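Local atomic coordinates of DyP-type peroxidase (Pleurotus ostreatus PC15, PDB entry 6FSK), a protein that probably uses heme b to reduce peroxides while oxidising dyes and divalent manganese. Residues F26-V31 / D131-I136; A39-H44 / H155-G160; F79-L84 / A97-Q102; P231-D236 / Y469-S474. The protein carries 1 engineered substitution. All blocks are in the same frame, centred on the assembly; numbering follows the deposited sequence.

Contact 1. Residues F26-V31 / D131-I136; sequences FDVTNV and DIHGVI
Phe26 and Gly134 form an antiparallel hydrogen-bonded pair: Phe26 N reaches Gly134 O at 3.0 Å, and Phe26 O takes two donors, His133 N at 2.8 Å and Gly134 N at 3.2 Å. Two residues of one strand facing a single residue of the other make this a classic beta bulge where strands 20-28 and 134-140 start to part. The bulged residue, His133, is worth following outward. Its CB sits 3.5 Å from Phe26 O; CG and CD2 pass close to Asp27 OD1, which lies over the middle of the imidazole; ND1, at the near edge, accepts from Val28 N at 3.0 Å (N-H...N 158°), the donor 18° out of the ring plane; CE1 ends near Val28 O. With CG beside its own backbone N (chi1 -68°), the ring extends along the neighbouring strand, where ND1 takes the backbone N-H of Val28. A face of the Phe26 ring lies over Gly134, whose CA is 4.0 Å from the ring centroid, and its CE2 meets Ile136 CG1 at 3.8 Å. Since ND1 accepts a hydrogen bond, a neutral imidazole probably has its hydrogen on NE2, and a doubly protonated one would probably give up this bond.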
loop_
_atom_site.group_PDB
_atom_site.type_symbol
_atom_site.label_atom_id
_atom_site.label_comp_id
_atom_site.label_asym_id
_atom_site.label_seq_id
_atom_site.Cartn_x
_atom_site.Cartn_y
_atom_site.Cartn_z
ATOM N N PHE A 26 -5.786 -18.420 5.076
ATOM C CA PHE A 26 -6.001 -19.725 5.673
ATOM C C PHE A 26 -5.951 -19.679 7.167
ATOM O O PHE A 26 -5.411 -18.732 7.838
ATOM C CB PHE A 26 -4.990 -20.721 5.110
ATOM C CG PHE A 26 -3.561 -20.454 5.542
ATOM C CD1 PHE A 26 -3.039 -20.998 6.677
ATOM C CD2 PHE A 26 -2.725 -19.720 4.746
ATOM C CE1 PHE A 26 -1.730 -20.765 7.026
ATOM C CE2 PHE A 26 -1.440 -19.464 5.083
ATOM C CZ PHE A 26 -0.932 -19.989 6.226
ATOM N N ASP A 27 -6.515 -20.749 7.764
ATOM C CA ASP A 27 -6.356 -21.090 9.176
ATOM C C ASP A 27 -5.610 -22.431 9.222
ATOM O O ASP A 27 -5.678 -23.244 8.309
ATOM C CB ASP A 27 -7.628 -21.273 9.907
ATOM C CG ASP A 27 -8.377 -20.044 10.102
ATOM O OD1 ASP A 27 -7.772 -18.930 10.290
ATOM O OD2 ASP A 27 -9.661 -20.139 10.073
ATOM N N VAL A 28 -4.749 -22.544 10.243
ATOM C CA VAL A 28 -4.022 -23.779 10.576
ATOM C C VAL A 28 -4.954 -24.628 11.387
ATOM O O VAL A 28 -5.408 -24.193 12.437
ATOM C CB VAL A 28 -2.741 -23.483 11.396
ATOM C CG1 VAL A 28 -2.043 -24.829 11.719
ATOM C CG2 VAL A 28 -1.777 -22.636 10.553
ATOM N N THR A 29 -5.225 -25.856 10.912
ATOM C CA THR A 29 -6.124 -26.776 11.624
ATOM C C THR A 29 -5.392 -27.907 12.400
ATOM O O THR A 29 -5.969 -28.445 13.352
ATOM C CB THR A 29 -7.200 -27.373 10.689
ATOM O OG1 THR A 29 -6.585 -28.021 9.597
ATOM C CG2 THR A 29 -8.115 -26.278 10.126
ATOM N N ASN A 30 -4.168 -28.267 11.993
ATOM C CA ASN A 30 -3.370 -29.285 12.670
ATOM C C ASN A 30 -1.920 -28.722 12.631
ATOM O O ASN A 30 -1.291 -28.704 11.589
ATOM C CB ASN A 30 -3.549 -30.548 11.874
ATOM C CG ASN A 30 -2.719 -31.683 12.383
ATOM O OD1 ASN A 30 -1.636 -31.502 13.030
ATOM N ND2 ASN A 30 -3.188 -32.858 12.067
ATOM N N VAL A 31 -1.485 -28.252 13.770
ATOM C CA VAL A 31 -0.210 -27.524 13.906
ATOM C C VAL A 31 0.921 -28.450 13.517
ATOM O O VAL A 31 1.821 -28.112 12.763
ATOM C CB VAL A 31 -0.020 -27.033 15.303
ATOM C CG1 VAL A 31 1.435 -26.547 15.576
ATOM C CG2 VAL A 31 -1.085 -26.000 15.695
ATOM N N ASP A 131 -11.024 -15.230 12.232
ATOM C CA ASP A 131 -9.596 -15.275 12.503
ATOM C C ASP A 131 -8.902 -15.885 11.281
ATOM O O ASP A 131 -9.243 -16.953 10.743
ATOM C CB ASP A 131 -9.292 -16.230 13.688
ATOM C CG ASP A 131 -9.676 -15.677 15.078
ATOM O OD1 ASP A 131 -10.254 -14.630 15.234
ATOM O OD2 ASP A 131 -9.342 -16.425 16.057
ATOM N N ILE A 132 -7.895 -15.153 10.817
ATOM C CA ILE A 132 -7.042 -15.585 9.698
ATOM C C ILE A 132 -5.651 -15.783 10.277
ATOM O O ILE A 132 -5.134 -14.878 10.948
ATOM C CB ILE A 132 -7.012 -14.541 8.562
ATOM C CG1 ILE A 132 -8.418 -14.485 7.964
ATOM C CG2 ILE A 132 -5.931 -14.881 7.566
ATOM C CD1 ILE A 132 -8.631 -13.339 6.998
ATOM N N HIS A 133 -5.030 -16.928 10.009
ATOM C CA HIS A 133 -3.681 -17.264 10.551
ATOM C C HIS A 133 -2.522 -16.932 9.597
ATOM O O HIS A 133 -1.429 -16.697 10.075
ATOM C CB HIS A 133 -3.648 -18.747 10.899
ATOM C CG HIS A 133 -4.521 -19.092 12.042
ATOM N ND1 HIS A 133 -4.909 -20.397 12.296
ATOM C CD2 HIS A 133 -5.162 -18.330 12.945
ATOM C CE1 HIS A 133 -5.690 -20.404 13.358
ATOM N NE2 HIS A 133 -5.860 -19.173 13.780
ATOM N N GLY A 134 -2.775 -16.898 8.295
ATOM C CA GLY A 134 -1.782 -16.582 7.315
ATOM C C GLY A 134 -2.349 -16.374 5.958
ATOM O O GLY A 134 -3.559 -16.567 5.740
ATOM N N VAL A 135 -1.486 -15.994 5.043
ATOM C CA VAL A 135 -1.773 -15.866 3.642
ATOM C C VAL A 135 -0.673 -16.495 2.823
ATOM O O VAL A 135 0.500 -16.258 3.111
ATOM C CB VAL A 135 -2.043 -14.380 3.253
ATOM C CG1 VAL A 135 -0.873 -13.411 3.520
ATOM C CG2 VAL A 135 -2.510 -14.221 1.819
ATOM N N ILE A 136 -1.040 -17.267 1.861
ATOM C CA ILE A 136 -0.186 -17.763 0.802
ATOM C C ILE A 136 -0.589 -16.959 -0.440
ATOM O O ILE A 136 -1.775 -16.915 -0.760
ATOM C CB ILE A 136 -0.330 -19.286 0.552
ATOM C CG1 ILE A 136 0.278 -20.030 1.729
ATOM C CG2 ILE A 136 0.337 -19.679 -0.752
ATOM C CD1 ILE A 136 -0.285 -21.408 1.844
#

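Contact 2. Residues A39-H44 / H155-G160; sequences AHFIPH and HIFGVG
Phe157 turns the edge of its ring, led by CE2 and CZ, onto a face of Phe41, with the planes at 74° and the centroids 5.5 Å apart: an offset edge-to-face pair. CZ also touches Phe41 CB at 3.7 Å. This is the tight, buried half of the contact, where the ends of helices 31-41 and 144-156 meet against the sheet of the DyP dimeric alpha+beta barrel domain, a ferredoxin-like fold. Phe41 CG stands anti to the backbone N (chi1 178°), which carries the ring inward to Val75 and Val77 of strand 74-80, while Phe34 meets the Phe157 ring as well. Toward solvent the fit is looser. Ile156 reaches across to the last turn of helix 31-41, its CG2 4.0 Å from His40 CB and its CD1 3.8 Å from His40 O and 3.9 Å from His44 CE1; the His40 ring itself leads away into solvent, and His44 NE2 makes a weak bond to Glu152. With an alanine at Phe41, the edge of Phe157 would probably lose the face it points at, and a gap would open toward Val75 and Val77. With no hydrogen bond between the two segments, cohesion probably rests on shape and on burial of the two phenylalanines.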
loop_
_atom_site.group_PDB
_atom_site.type_symbol
_atom_site.label_atom_id
_atom_site.label_comp_id
_atom_site.label_asym_id
_atom_site.label_seq_id
_atom_site.Cartn_x
_atom_site.Cartn_y
_atom_site.Cartn_z
ATOM N N ALA A 39 7.738 -28.045 5.475
ATOM C CA ALA A 39 9.030 -28.427 4.878
ATOM C C ALA A 39 9.083 -28.639 3.413
ATOM O O ALA A 39 10.081 -28.374 2.758
ATOM C CB ALA A 39 9.555 -29.664 5.619
ATOM N N HIS A 40 7.975 -29.120 2.849
ATOM C CA HIS A 40 7.836 -29.295 1.481
ATOM C C HIS A 40 7.468 -28.034 0.738
ATOM O O HIS A 40 7.746 -27.920 -0.434
ATOM C CB HIS A 40 6.769 -30.345 1.221
ATOM C CG HIS A 40 7.227 -31.698 1.624
ATOM N ND1 HIS A 40 6.844 -32.291 2.800
ATOM C CD2 HIS A 40 8.165 -32.502 1.067
ATOM C CE1 HIS A 40 7.465 -33.455 2.911
ATOM N NE2 HIS A 40 8.281 -33.594 1.881
ATOM N N PHE A 41 6.808 -27.104 1.428
ATOM C CA PHE A 41 6.423 -25.817 0.851
ATOM C C PHE A 41 7.626 -24.879 0.691
ATOM O O PHE A 41 7.731 -24.200 -0.323
ATOM C CB PHE A 41 5.374 -25.177 1.751
ATOM C CG PHE A 41 4.889 -23.787 1.300
ATOM C CD1 PHE A 41 4.650 -23.487 -0.022
ATOM C CD2 PHE A 41 4.707 -22.848 2.239
ATOM C CE1 PHE A 41 4.179 -22.231 -0.396
ATOM C CE2 PHE A 41 4.208 -21.592 1.888
ATOM C CZ PHE A 41 4.025 -21.302 0.559
ATOM N N ILE A 42 8.515 -24.835 1.666
ATOM C CA ILE A 42 9.537 -23.808 1.703
ATOM C C ILE A 42 10.388 -23.694 0.444
ATOM O O ILE A 42 10.664 -22.604 -0.048
ATOM C CB ILE A 42 10.372 -23.922 3.021
ATOM C CG1 ILE A 42 9.571 -23.483 4.213
ATOM C CG2 ILE A 42 11.704 -23.109 2.912
ATOM C CD1 ILE A 42 10.096 -23.993 5.542
ATOM N N PRO A 43 10.807 -24.809 -0.204
ATOM C CA PRO A 43 11.586 -24.703 -1.432
ATOM C C PRO A 43 10.904 -24.072 -2.626
ATOM O O PRO A 43 11.580 -23.729 -3.575
ATOM C CB PRO A 43 11.970 -26.175 -1.752
ATOM C CG PRO A 43 11.820 -26.842 -0.511
ATOM C CD PRO A 43 10.735 -26.196 0.273
ATOM N N HIS A 44 9.555 -23.920 -2.583
ATOM C CA HIS A 44 8.804 -23.188 -3.574
ATOM C C HIS A 44 8.811 -21.647 -3.406
ATOM O O HIS A 44 8.427 -20.952 -4.366
ATOM C CB HIS A 44 7.344 -23.588 -3.478
ATOM C CG HIS A 44 7.047 -24.921 -4.071
ATOM N ND1 HIS A 44 7.111 -26.102 -3.364
ATOM C CD2 HIS A 44 6.693 -25.247 -5.328
ATOM C CE1 HIS A 44 6.833 -27.117 -4.173
ATOM N NE2 HIS A 44 6.546 -26.624 -5.365
ATOM N N HIS A 155 -2.128 -28.769 -2.473
ATOM C CA HIS A 155 -1.865 -30.235 -2.377
ATOM C C HIS A 155 -0.861 -30.585 -1.276
ATOM O O HIS A 155 -1.054 -31.505 -0.471
ATOM C CB HIS A 155 -1.430 -30.780 -3.723
ATOM C CG HIS A 155 -1.346 -32.274 -3.735
ATOM N ND1 HIS A 155 -0.156 -32.963 -3.614
ATOM C CD2 HIS A 155 -2.316 -33.210 -3.838
ATOM C CE1 HIS A 155 -0.395 -34.263 -3.673
ATOM N NE2 HIS A 155 -1.700 -34.437 -3.783
ATOM N N ILE A 156 0.190 -29.776 -1.159
ATOM C CA ILE A 156 1.115 -29.961 -0.034
ATOM C C ILE A 156 0.467 -29.938 1.354
ATOM O O ILE A 156 0.848 -30.635 2.292
ATOM C CB ILE A 156 2.250 -28.874 -0.090
ATOM C CG1 ILE A 156 3.111 -29.126 -1.305
ATOM C CG2 ILE A 156 3.049 -28.842 1.189
ATOM C CD1 ILE A 156 4.077 -27.975 -1.576
ATOM N N PHE A 157 -0.529 -29.069 1.567
ATOM C CA PHE A 157 -1.161 -28.922 2.837
ATOM C C PHE A 157 -2.497 -29.720 2.922
ATOM O O PHE A 157 -3.257 -29.579 3.875
ATOM C CB PHE A 157 -1.431 -27.458 3.170
ATOM C CG PHE A 157 -0.177 -26.643 3.365
ATOM C CD1 PHE A 157 0.491 -26.668 4.564
ATOM C CD2 PHE A 157 0.312 -25.892 2.290
ATOM C CE1 PHE A 157 1.727 -25.948 4.711
ATOM C CE2 PHE A 157 1.464 -25.150 2.437
ATOM C CZ PHE A 157 2.210 -25.218 3.614
ATOM N N GLY A 158 -2.797 -30.434 1.885
ATOM C CA GLY A 158 -3.956 -31.367 1.852
ATOM C C GLY A 158 -5.269 -30.631 1.849
ATOM O O GLY A 158 -6.274 -31.173 2.288
ATOM N N VAL A 159 -5.274 -29.409 1.263
ATOM C CA VAL A 159 -6.492 -28.585 1.336
ATOM C C VAL A 159 -7.663 -29.302 0.624
ATOM O O VAL A 159 -7.504 -29.812 -0.477
ATOM C CB VAL A 159 -6.285 -27.196 0.671
ATOM C CG1 VAL A 159 -7.612 -26.399 0.618
ATOM C CG2 VAL A 159 -5.153 -26.399 1.351
ATOM N N GLY A 160 -8.779 -29.343 1.313
ATOM C CA GLY A 160 -10.007 -29.955 0.834
ATOM C C GLY A 160 -10.098 -31.457 1.032
ATOM O O GLY A 160 -11.059 -32.118 0.564
#

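Contact 3. Residues F79-L84 / A97-Q102; sequences FSHLGL and AFTTGQ
His81 and Phe98 meet through a CH-pi contact: CB of His81 lies over one face of the Phe98 ring, 4.1 Å from its centroid. Both side chains hold CG anti to the backbone N (chi1 173° in each), yet they do different work. In Phe98 this brings the ring against the start of helix 81-86, where Phe79 O and Leu84 CD1 come up to its edge, Leu84 CD1 at 3.8 Å from CZ; Phe239 adds an edge-to-face partner from outside. In His81 it stands the imidazole against helix 96-100, and Thr99 CG2 sits over the imidazole face 4.1 Å from its centroid. Thr99 can present that methyl because its CG2 is anti to the backbone N, while OG1 turns back to Asp95 O. Ser80, with chi1 70°, brings OG round to accept from Gly83 N at 3.0 Å and so caps the helix; the same hydroxyl also bonds Ile132 O. A glycine replacing His81 would probably strip the cover from one face of Phe98 and leave the Thr99 methyl without its ring. The two segments share no direct hydrogen bond, but a water accepts from His81 N at 2.9 Å and donates to Phe98 O at 2.8 Å. The chemistry is thus divided: carbon-on-ring packing makes the join, and one water bridges a backbone donor at the helix start to the Phe98 carbonyl, which also takes a weak bond from Gly101 N.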
loop_
_atom_site.group_PDB
_atom_site.type_symbol
_atom_site.label_atom_id
_atom_site.label_comp_id
_atom_site.label_asym_id
_atom_site.label_seq_id
_atom_site.Cartn_x
_atom_site.Cartn_y
_atom_site.Cartn_z
ATOM N N PHE A 79 2.346 -14.521 7.961
ATOM C CA PHE A 79 1.590 -15.020 9.094
ATOM C C PHE A 79 1.111 -13.929 9.991
ATOM O O PHE A 79 1.865 -12.974 10.348
ATOM C CB PHE A 79 2.470 -15.979 9.955
ATOM C CG PHE A 79 2.804 -17.237 9.276
ATOM C CD1 PHE A 79 1.945 -18.323 9.363
ATOM C CD2 PHE A 79 3.917 -17.330 8.496
ATOM C CE1 PHE A 79 2.215 -19.488 8.680
ATOM C CE2 PHE A 79 4.234 -18.512 7.813
ATOM C CZ PHE A 79 3.337 -19.583 7.889
ATOM N N SER A 80 -0.152 -14.047 10.457
ATOM C CA SER A 80 -0.658 -13.077 11.385
ATOM C C SER A 80 -0.271 -13.380 12.819
ATOM O O SER A 80 0.222 -14.443 13.122
ATOM C CB SER A 80 -2.201 -13.038 11.314
ATOM O OG SER A 80 -2.716 -14.275 11.887
ATOM N N HIS A 81 -0.583 -12.455 13.721
ATOM C CA HIS A 81 -0.295 -12.692 15.130
ATOM C C HIS A 81 -1.103 -13.848 15.638
ATOM O O HIS A 81 -0.571 -14.711 16.315
ATOM C CB HIS A 81 -0.566 -11.471 15.923
ATOM C CG HIS A 81 -0.459 -11.705 17.409
ATOM N ND1 HIS A 81 0.744 -11.831 18.064
ATOM C CD2 HIS A 81 -1.415 -11.881 18.328
ATOM C CE1 HIS A 81 0.525 -12.028 19.357
ATOM N NE2 HIS A 81 -0.779 -12.038 19.550
ATOM N N LEU A 82 -2.338 -13.926 15.185
ATOM C CA LEU A 82 -3.148 -15.088 15.573
ATOM C C LEU A 82 -2.518 -16.363 15.073
ATOM O O LEU A 82 -2.596 -17.448 15.713
ATOM C CB LEU A 82 -4.557 -14.944 15.017
ATOM C CG LEU A 82 -5.361 -13.811 15.649
ATOM C CD1 LEU A 82 -6.507 -13.396 14.761
ATOM C CD2 LEU A 82 -5.856 -14.158 17.044
ATOM N N GLY A 83 -1.985 -16.373 13.889
ATOM C CA GLY A 83 -1.359 -17.554 13.379
ATOM C C GLY A 83 -0.081 -17.961 14.105
ATOM O O GLY A 83 0.172 -19.156 14.355
ATOM N N LEU A 84 0.730 -16.970 14.435
ATOM C CA LEU A 84 1.892 -17.213 15.290
ATOM C C LEU A 84 1.485 -17.851 16.587
ATOM O O LEU A 84 2.079 -18.875 16.973
ATOM C CB LEU A 84 2.733 -15.935 15.522
ATOM C CG LEU A 84 3.359 -15.363 14.202
ATOM C CD1 LEU A 84 4.118 -14.112 14.678
ATOM C CD2 LEU A 84 4.211 -16.305 13.447
ATOM N N ALA A 97 0.197 -2.705 16.464
ATOM C CA ALA A 97 -0.855 -2.912 15.440
ATOM C C ALA A 97 -0.932 -4.351 15.028
ATOM O O ALA A 97 -1.995 -4.962 14.989
ATOM C CB ALA A 97 -0.576 -2.000 14.250
ATOM N N PHE A 98 0.227 -4.966 14.701
ATOM C CA PHE A 98 0.296 -6.356 14.307
ATOM C C PHE A 98 -0.312 -7.264 15.417
ATOM O O PHE A 98 -1.045 -8.176 15.171
ATOM C CB PHE A 98 1.767 -6.748 14.105
ATOM C CG PHE A 98 2.001 -8.208 13.853
ATOM C CD1 PHE A 98 1.715 -8.769 12.651
ATOM C CD2 PHE A 98 2.517 -9.042 14.840
ATOM C CE1 PHE A 98 1.957 -10.080 12.337
ATOM C CE2 PHE A 98 2.730 -10.386 14.557
ATOM C CZ PHE A 98 2.443 -10.911 13.358
ATOM N N THR A 99 0.081 -6.989 16.653
ATOM C CA THR A 99 -0.319 -7.825 17.789
ATOM C C THR A 99 -1.836 -7.709 18.082
ATOM O O THR A 99 -2.508 -8.704 18.344
ATOM C CB THR A 99 0.558 -7.455 18.956
ATOM O OG1 THR A 99 1.909 -7.831 18.614
ATOM C CG2 THR A 99 0.092 -8.204 20.189
ATOM N N THR A 100 -2.342 -6.502 17.967
ATOM C CA THR A 100 -3.768 -6.213 18.112
ATOM C C THR A 100 -4.573 -6.898 17.015
ATOM O O THR A 100 -5.674 -7.403 17.231
ATOM C CB THR A 100 -3.935 -4.694 18.116
ATOM O OG1 THR A 100 -3.400 -4.162 19.355
ATOM C CG2 THR A 100 -5.348 -4.268 18.033
ATOM N N GLY A 101 -4.030 -6.927 15.810
ATOM C CA GLY A 101 -4.721 -7.381 14.593
ATOM C C GLY A 101 -5.565 -6.298 13.994
ATOM O O GLY A 101 -5.963 -5.381 14.654
ATOM N N GLN A 102 -5.740 -6.406 12.712
ATOM C CA GLN A 102 -6.367 -5.378 11.966
ATOM C C GLN A 102 -7.858 -5.285 12.263
ATOM O O GLN A 102 -8.419 -4.203 12.170
ATOM C CB GLN A 102 -6.122 -5.443 10.477
ATOM C CG GLN A 102 -6.333 -4.053 9.808
ATOM C CD GLN A 102 -6.240 -4.111 8.321
ATOM O OE1 GLN A 102 -7.249 -3.892 7.607
ATOM N NE2 GLN A 102 -5.013 -4.406 7.789
HETATM O O HOH W 1 -1.703 -9.840 13.030
#

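Contact 4. Residues P231-D236 / Y469-S474; sequences PDWAKD and YFFSPS
The backbones run nearly perpendicular, 88° between the directions of 233-236 and 471-474, as a short 3-10 turn at 232-234 lies across the end of strand 462-472 and the CA atoms of the two segments come closest at Asp236 and Ser474. Phe471, its CG anti to the backbone N, reaches into the turn. Its CE2 touches Trp233 CZ3 at 3.7 Å, the two ring systems meeting obliquely with planes 82° apart, and its CZ rests against Ala234 CB at 4.0 Å, with Ala234 O at the ring's edge. Trp233 has its CG between the backbone N and carbonyl carbon (chi1 71°), which folds the indole back against Pro231; there Pro231 CG covers part of one face, Pro473 CB comes to the edge near CZ3, and NE1 is taken by Asp91. Further along, Ser474 CB packs against Lys235 O at 3.4 Å, while its OG caps the following helix at Ala477 N. Water does the polar joining. One molecule donates to Trp233 O at 2.6 Å and to Lys235 O, and accepts from Ser474 N at 2.9 Å; a second links Lys235 O to Ser474 OG, 2.7 Å from each; a third donates to Asp236 O and, weakly, to Pro473 O. No protein atom bonds directly across, so the turn is fixed on its aromatic side by ring and methyl contacts and on its polar side by ordered waters that bridge the carbonyls of Trp233, Lys235 and Asp236 to Pro473 and Ser474.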
loop_
_atom_site.group_PDB
_atom_site.type_symbol
_atom_site.label_atom_id
_atom_site.label_comp_id
_atom_site.label_asym_id
_atom_site.label_seq_id
_atom_site.Cartn_x
_atom_site.Cartn_y
_atom_site.Cartn_z
ATOM N N PRO A 231 13.135 -11.145 18.362
ATOM C CA PRO A 231 13.830 -12.425 18.357
ATOM C C PRO A 231 14.645 -12.646 17.181
ATOM O O PRO A 231 14.386 -12.066 16.118
ATOM C CB PRO A 231 12.658 -13.425 18.447
ATOM C CG PRO A 231 11.588 -12.736 17.610
ATOM C CD PRO A 231 11.689 -11.327 18.057
ATOM N N ASP A 232 15.723 -13.431 17.320
ATOM C CA ASP A 232 16.607 -13.665 16.203
ATOM C C ASP A 232 15.878 -14.182 14.946
ATOM O O ASP A 232 16.251 -13.871 13.819
ATOM C CB ASP A 232 17.709 -14.672 16.606
ATOM C CG ASP A 232 18.825 -14.007 17.419
ATOM O OD1 ASP A 232 18.869 -12.756 17.484
ATOM O OD2 ASP A 232 19.651 -14.752 17.979
ATOM N N TRP A 233 14.840 -14.990 15.091
ATOM C CA TRP A 233 14.185 -15.532 13.941
ATOM C C TRP A 233 13.509 -14.447 13.055
ATOM O O TRP A 233 13.268 -14.690 11.852
ATOM C CB TRP A 233 13.162 -16.644 14.325
ATOM C CG TRP A 233 11.899 -16.261 15.012
ATOM C CD1 TRP A 233 11.608 -16.395 16.322
ATOM C CD2 TRP A 233 10.723 -15.714 14.414
ATOM N NE1 TRP A 233 10.350 -15.951 16.586
ATOM C CE2 TRP A 233 9.780 -15.545 15.425
ATOM C CE3 TRP A 233 10.372 -15.393 13.120
ATOM C CZ2 TRP A 233 8.519 -15.021 15.169
ATOM C CZ3 TRP A 233 9.130 -14.916 12.876
ATOM C CH2 TRP A 233 8.229 -14.713 13.906
ATOM N N ALA A 234 13.224 -13.308 13.668
ATOM C CA ALA A 234 12.542 -12.200 12.980
ATOM C C ALA A 234 13.479 -11.480 12.040
ATOM O O ALA A 234 13.032 -10.752 11.133
ATOM C CB ALA A 234 11.926 -11.238 13.964
ATOM N N LYS A 235 14.803 -11.696 12.123
ATOM C CA LYS A 235 15.700 -11.040 11.167
ATOM C C LYS A 235 15.318 -11.339 9.753
ATOM O O LYS A 235 15.023 -12.475 9.374
ATOM C CB LYS A 235 17.147 -11.511 11.371
ATOM C CG LYS A 235 18.107 -10.810 10.463
ATOM C CD LYS A 235 19.562 -11.234 10.763
ATOM C CE LYS A 235 20.437 -10.345 9.921
ATOM N NZ LYS A 235 21.719 -10.212 10.647
ATOM N N ASP A 236 15.228 -10.281 8.947
ATOM C CA ASP A 236 15.021 -10.350 7.506
ATOM C C ASP A 236 13.555 -10.771 7.166
ATOM O O ASP A 236 13.338 -11.078 6.022
ATOM C CB ASP A 236 15.988 -11.222 6.754
ATOM C CG ASP A 236 17.385 -10.589 6.656
ATOM O OD1 ASP A 236 17.456 -9.356 6.829
ATOM O OD2 ASP A 236 18.391 -11.338 6.441
ATOM N N TYR A 469 -2.927 -7.803 9.225
ATOM C CA TYR A 469 -1.478 -7.528 9.376
ATOM C C TYR A 469 -0.776 -8.862 9.504
ATOM O O TYR A 469 -1.145 -9.705 10.327
ATOM C CB TYR A 469 -1.236 -6.745 10.629
ATOM C CG TYR A 469 -1.937 -5.402 10.725
ATOM C CD1 TYR A 469 -1.854 -4.519 9.635
ATOM C CD2 TYR A 469 -2.575 -4.955 11.899
ATOM C CE1 TYR A 469 -2.407 -3.250 9.679
ATOM C CE2 TYR A 469 -3.128 -3.657 11.962
ATOM C CZ TYR A 469 -3.032 -2.805 10.865
ATOM O OH TYR A 469 -3.543 -1.574 10.957
ATOM N N PHE A 470 0.246 -9.047 8.710
ATOM C CA PHE A 470 1.002 -10.268 8.669
ATOM C C PHE A 470 2.511 -9.968 8.776
ATOM O O PHE A 470 2.925 -8.821 8.633
ATOM C CB PHE A 470 0.797 -11.033 7.354
ATOM C CG PHE A 470 -0.646 -11.389 7.020
ATOM C CD1 PHE A 470 -1.231 -12.542 7.421
ATOM C CD2 PHE A 470 -1.400 -10.510 6.352
ATOM C CE1 PHE A 470 -2.534 -12.838 7.078
ATOM C CE2 PHE A 470 -2.699 -10.809 5.968
ATOM C CZ PHE A 470 -3.255 -11.953 6.345
ATOM N N PHE A 471 3.268 -11.002 9.098
ATOM C CA PHE A 471 4.736 -10.967 9.104
ATOM C C PHE A 471 5.259 -12.010 8.155
ATOM O O PHE A 471 4.894 -13.194 8.300
ATOM C CB PHE A 471 5.253 -11.115 10.542
ATOM C CG PHE A 471 6.743 -10.958 10.650
ATOM C CD1 PHE A 471 7.262 -9.662 10.674
ATOM C CD2 PHE A 471 7.588 -12.021 10.761
ATOM C CE1 PHE A 471 8.654 -9.437 10.760
ATOM C CE2 PHE A 471 8.981 -11.780 10.915
ATOM C CZ PHE A 471 9.486 -10.527 10.916
ATOM N N SER A 472 6.062 -11.583 7.184
ATOM C CA SER A 472 6.666 -12.432 6.190
ATOM C C SER A 472 8.073 -12.880 6.657
ATOM O O SER A 472 8.961 -12.047 6.631
ATOM C CB SER A 472 6.818 -11.640 4.910
ATOM O OG SER A 472 5.519 -11.427 4.289
ATOM N N PRO A 473 8.203 -14.120 7.137
ATOM C CA PRO A 473 9.465 -14.433 7.748
ATOM C C PRO A 473 10.513 -14.709 6.691
ATOM O O PRO A 473 10.261 -14.964 5.501
ATOM C CB PRO A 473 9.141 -15.711 8.601
ATOM C CG PRO A 473 7.614 -15.759 8.643
ATOM C CD PRO A 473 7.209 -15.199 7.328
ATOM N N SER A 474 11.776 -14.748 7.146
ATOM C CA SER A 474 12.859 -15.150 6.273
ATOM C C SER A 474 12.836 -16.638 5.993
ATOM O O SER A 474 12.149 -17.371 6.689
ATOM C CB SER A 474 14.197 -14.803 7.018
ATOM O OG SER A 474 14.443 -15.803 8.039
HETATM O O HOH W 2 12.183 -13.532 9.791
HETATM O O HOH W 3 16.098 -14.918 9.947
HETATM O O HOH W 4 11.626 -12.539 4.294
#

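The four contacts lie around the eight-stranded antiparallel sheet, and all are away from the heme. Contacts 1, 3 and 4 reach neighbouring strands, in the order 20-28, 134-140, 74-80, 462-472; contacts 1 and 3, like 3 and 4, have centres 12 Å apart and are joined by probable backbone bonds such as His133 O to Ser80 N and Phe79 O to Phe471 N. Contact 2, centred 13 Å from contact 1, joins the helices that follow its two strands, and Ile136 touches Phe41. Along the chain contact 3 is nested inside contacts 1 and 2, which alternate; contact 4 follows, its strand 462-472, from the far end of the chain, pairing with strands 74-80 and 238-247.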